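Local coordinates for protein thymidine kinase (Equid herpesvirus 4, PDB 1P73) that probably transfers the gamma-phosphate of ATP to thymidine, yielding dTMP that feeds viral DNA replication, at residues Phe40-Ala45 with Val118-Pro123. Numbering follows the deposited sequence.
With 4TA (p1-(5'-adenosyl)p4-(5'-(2'-deoxy-thymidyl))tetraphosphate), chain N.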
loop_
_atom_site.group_PDB
_atom_site.type_symbol
_atom_site.label_atom_id
_atom_site.label_comp_id
_atom_site.label_asym_id
_atom_site.label_seq_id
_atom_site.Cartn_x
_atom_site.Cartn_y
_atom_site.Cartn_z
ATOM N N PHE B 40 -6.151 8.830 18.618
ATOM C CA PHE B 40 -4.963 8.197 18.068
ATOM C C PHE B 40 -4.099 9.297 17.475
ATOM O O PHE B 40 -4.457 9.879 16.464
ATOM C CB PHE B 40 -5.312 7.160 16.991
ATOM C CG PHE B 40 -6.120 5.975 17.486
ATOM C CD1 PHE B 40 -7.502 6.069 17.643
ATOM C CD2 PHE B 40 -5.503 4.753 17.730
ATOM C CE1 PHE B 40 -8.252 4.978 18.065
ATOM C CE2 PHE B 40 -6.248 3.641 18.152
ATOM C CZ PHE B 40 -7.628 3.759 18.319
ATOM N N PRO B 41 -2.984 9.616 18.124
ATOM C CA PRO B 41 -2.117 10.709 17.671
ATOM C C PRO B 41 -1.283 10.349 16.460
ATOM O O PRO B 41 -1.293 9.204 16.026
ATOM C CB PRO B 41 -1.205 10.948 18.875
ATOM C CG PRO B 41 -1.145 9.630 19.556
ATOM C CD PRO B 41 -2.482 8.985 19.358
ATOM N N GLU B 42 -0.575 11.344 15.934
ATOM C CA GLU B 42 0.398 11.144 14.871
ATOM C C GLU B 42 1.505 10.193 15.309
ATOM O O GLU B 42 2.038 10.317 16.416
ATOM C CB GLU B 42 0.986 12.478 14.418
ATOM C CG GLU B 42 0.524 12.851 13.005
ATOM C CD GLU B 42 0.260 14.341 12.831
ATOM O OE1 GLU B 42 0.802 15.143 13.626
ATOM O OE2 GLU B 42 -0.491 14.710 11.897
ATOM N N PRO B 43 1.838 9.238 14.439
ATOM C CA PRO B 43 2.814 8.189 14.769
ATOM C C PRO B 43 4.250 8.735 14.795
ATOM O O PRO B 43 5.087 8.338 13.979
ATOM C CB PRO B 43 2.622 7.176 13.642
ATOM C CG PRO B 43 2.088 7.979 12.502
ATOM C CD PRO B 43 1.311 9.104 13.066
ATOM N N MET B 44 4.521 9.632 15.743
ATOM C CA MET B 44 5.764 10.400 15.765
ATOM C C MET B 44 7.010 9.567 16.127
ATOM O O MET B 44 8.041 9.691 15.461
ATOM C CB MET B 44 5.623 11.632 16.662
ATOM C CG MET B 44 6.712 12.678 16.479
ATOM S SD MET B 44 6.549 13.675 14.969
ATOM C CE MET B 44 5.207 14.871 15.461
ATOM N N ALA B 45 6.919 8.719 17.154
ATOM C CA ALA B 45 8.017 7.809 17.488
ATOM C C ALA B 45 8.416 6.963 16.281
ATOM O O ALA B 45 9.587 6.853 15.947
ATOM C CB ALA B 45 7.643 6.926 18.633
ATOM N N VAL B 118 -11.211 9.162 17.325
ATOM C CA VAL B 118 -10.698 10.309 16.602
ATOM C C VAL B 118 -9.285 9.989 16.190
ATOM O O VAL B 118 -8.449 9.689 17.023
ATOM C CB VAL B 118 -10.724 11.603 17.459
ATOM C CG1 VAL B 118 -10.049 12.766 16.712
ATOM C CG2 VAL B 118 -12.163 11.974 17.864
ATOM N N PHE B 119 -9.017 10.012 14.895
ATOM C CA PHE B 119 -7.677 9.691 14.398
ATOM C C PHE B 119 -7.055 10.957 13.851
ATOM O O PHE B 119 -7.683 11.681 13.059
ATOM C CB PHE B 119 -7.727 8.666 13.265
ATOM C CG PHE B 119 -8.149 7.289 13.683
ATOM C CD1 PHE B 119 -9.500 6.954 13.767
ATOM C CD2 PHE B 119 -7.198 6.305 13.941
ATOM C CE1 PHE B 119 -9.885 5.652 14.131
ATOM C CE2 PHE B 119 -7.581 5.015 14.306
ATOM C CZ PHE B 119 -8.921 4.690 14.391
ATOM N N ASP B 120 -5.830 11.233 14.276
ATOM C CA ASP B 120 -5.062 12.300 13.669
ATOM C C ASP B 120 -4.534 11.833 12.310
ATOM O O ASP B 120 -3.545 11.100 12.231
ATOM C CB ASP B 120 -3.922 12.731 14.579
ATOM C CG ASP B 120 -3.341 14.057 14.174
ATOM O OD1 ASP B 120 -3.294 14.343 12.956
ATOM O OD2 ASP B 120 -2.914 14.892 14.998
ATOM N N ARG B 121 -5.223 12.250 11.255
ATOM C CA ARG B 121 -4.883 11.943 9.872
ATOM C C ARG B 121 -5.380 10.588 9.424
ATOM O O ARG B 121 -5.267 9.608 10.149
ATOM C CB ARG B 121 -3.382 12.068 9.590
ATOM C CG ARG B 121 -2.843 13.486 9.698
ATOM C CD ARG B 121 -1.570 13.697 8.942
ATOM N NE ARG B 121 -1.164 15.087 9.073
ATOM C CZ ARG B 121 -1.586 16.075 8.296
ATOM N NH1 ARG B 121 -2.424 15.850 7.291
ATOM N NH2 ARG B 121 -1.159 17.308 8.531
ATOM N N HIS B 122 -5.939 10.578 8.211
ATOM C CA HIS B 122 -6.313 9.385 7.462
ATOM C C HIS B 122 -5.137 9.038 6.521
ATOM O O HIS B 122 -4.401 9.939 6.101
ATOM C CB HIS B 122 -7.565 9.735 6.661
ATOM C CG HIS B 122 -8.126 8.603 5.866
ATOM N ND1 HIS B 122 -7.663 8.279 4.609
ATOM C CD2 HIS B 122 -9.122 7.725 6.141
ATOM C CE1 HIS B 122 -8.347 7.246 4.145
ATOM N NE2 HIS B 122 -9.239 6.893 5.054
ATOM N N PRO B 123 -4.927 7.755 6.210
ATOM C CA PRO B 123 -3.929 7.349 5.203
ATOM C C PRO B 123 -3.941 8.139 3.878
ATOM O O PRO B 123 -2.938 8.088 3.152
ATOM C CB PRO B 123 -4.276 5.877 4.949
ATOM C CG PRO B 123 -4.769 5.405 6.258
ATOM C CD PRO B 123 -5.563 6.576 6.827
HETATM C C5M 4TA N . 1.526 13.137 6.836
HETATM C C5 4TA N . 2.754 13.822 6.314
HETATM C C6 4TA N . 3.396 14.791 7.078
HETATM N N1 4TA N . 4.497 15.407 6.598
HETATM C C1B 4TA N . 5.193 16.421 7.406
HETATM C C2B 4TA N . 4.547 17.800 7.389
HETATM C C3B 4TA N . 4.916 18.394 8.744
HETATM O O3B 4TA N . 5.976 19.344 8.647
HETATM C C4B 4TA N . 5.366 17.216 9.603
HETATM C C5B 4TA N . 4.507 17.053 10.852
HETATM O "O5'" 4TA N . 3.114 17.137 10.530
HETATM P PD 4TA N . 2.028 17.470 11.683
HETATM O O2D 4TA N . 0.627 17.439 11.087
HETATM O O1D 4TA N . 2.405 16.592 12.853
HETATM O OCD 4TA N . 2.410 18.990 12.092
HETATM P PC 4TA N . 1.671 19.830 13.262
HETATM O O1C 4TA N . 1.655 19.003 14.532
HETATM O O2C 4TA N . 2.362 21.176 13.276
HETATM O OBC 4TA N . 0.149 20.031 12.707
HETATM P PB 4TA N . -1.196 20.151 13.596
HETATM O O2B 4TA N . -1.302 18.925 14.447
HETATM O O1B 4TA N . -2.332 20.616 12.722
HETATM O OAB 4TA N . -0.931 21.401 14.536
HETATM P PA 4TA N . -1.143 21.441 16.135
HETATM O O1A 4TA N . -2.397 20.733 16.596
HETATM O O2A 4TA N . 0.201 21.116 16.769
HETATM O OA 4TA N . -1.407 23.031 16.232
HETATM C "C5'" 4TA N . -0.611 23.930 15.441
HETATM C "C4'" 4TA N . 0.053 25.030 16.277
HETATM O "O1'" 4TA N . -0.888 26.075 16.564
HETATM C "C1'" 4TA N . -1.292 26.051 17.937
HETATM C "C2'" 4TA N . -0.527 24.907 18.606
HETATM O "O2'" 4TA N . -0.042 25.252 19.897
HETATM C "C3'" 4TA N . 0.575 24.539 17.618
HETATM O "O3'" 4TA N . 1.792 25.222 17.891
HETATM N N9A 4TA N . -2.755 25.789 17.998
HETATM C C8A 4TA N . -3.516 24.671 17.854
HETATM N N7A 4TA N . -4.856 24.962 18.001
HETATM C C5A 4TA N . -4.864 26.329 18.241
HETATM C C4A 4TA N . -3.595 26.794 18.230
HETATM N N3A 4TA N . -3.301 28.109 18.441
HETATM C C2A 4TA N . -4.308 28.977 18.670
HETATM N N1A 4TA N . -5.590 28.544 18.687
HETATM C C6A 4TA N . -5.893 27.228 18.477
HETATM N N6A 4TA N . -7.174 26.777 18.489
HETATM O "O4'" 4TA N . 5.294 16.042 8.783
HETATM C C2 4TA N . 5.025 15.060 5.314
HETATM O O2 4TA N . 6.059 15.631 4.871
HETATM N N3 4TA N . 4.422 14.115 4.537
HETATM C C4 4TA N . 3.312 13.480 4.977
HETATM O O4 4TA N . 2.774 12.615 4.262
#
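Glu42 OE2 is held by two basic groups: Arg121 NE reaches it at 2.9 Å in a salt bridge, and Lys20 NZ of the P-loop makes another. The arginine bond is bent, with an N-H...O angle of 130°, and OE2 lies tilted out of the guanidinium plane, although the carboxylate and guanidinium groups are close to parallel. From CG to NE the arginine chain runs extended, which carries its far end past the carboxylate; there NH2 donates a straighter bond to O2D of the bound tetraphosphate 4TA (3.1 Å), the phosphate oxygen lying at the guanidinium edge, while NH1 pairs with Asp13. Asp120 OD1 approaches Glu42 OE2 to 3.0 Å, a meeting of two acceptors. Lys20, bridged to both oxygens, probably offsets their repulsion, and Asp120 OD2 is hydrogen-bonded to Ser21 OG, tying the aspartate to the P-loop a second time.

Next to this cluster, earlier in both segments, the backbones pair in parallel. Phe40 N donates to Val118 O (2.9 Å), and Phe40 O receives Asp120 N (2.9 Å). Phe40 and Phe119 direct their rings to the same face of the sheet in an offset stack, planes 8° apart and centroids 4.3 Å apart. In both, CG stands beside the backbone N (chi1 -64° in Phe40), and the matched torsions keep the rings side by side. Strands 37-40 and 115-120 thus belong to the parallel core of a P-loop NTPase fold, and their C-terminal ends set Glu42, the predicted proton acceptor, and the Asp120-Arg121-His122 sequence of herpesviral thymidine kinases beside the phosphate site.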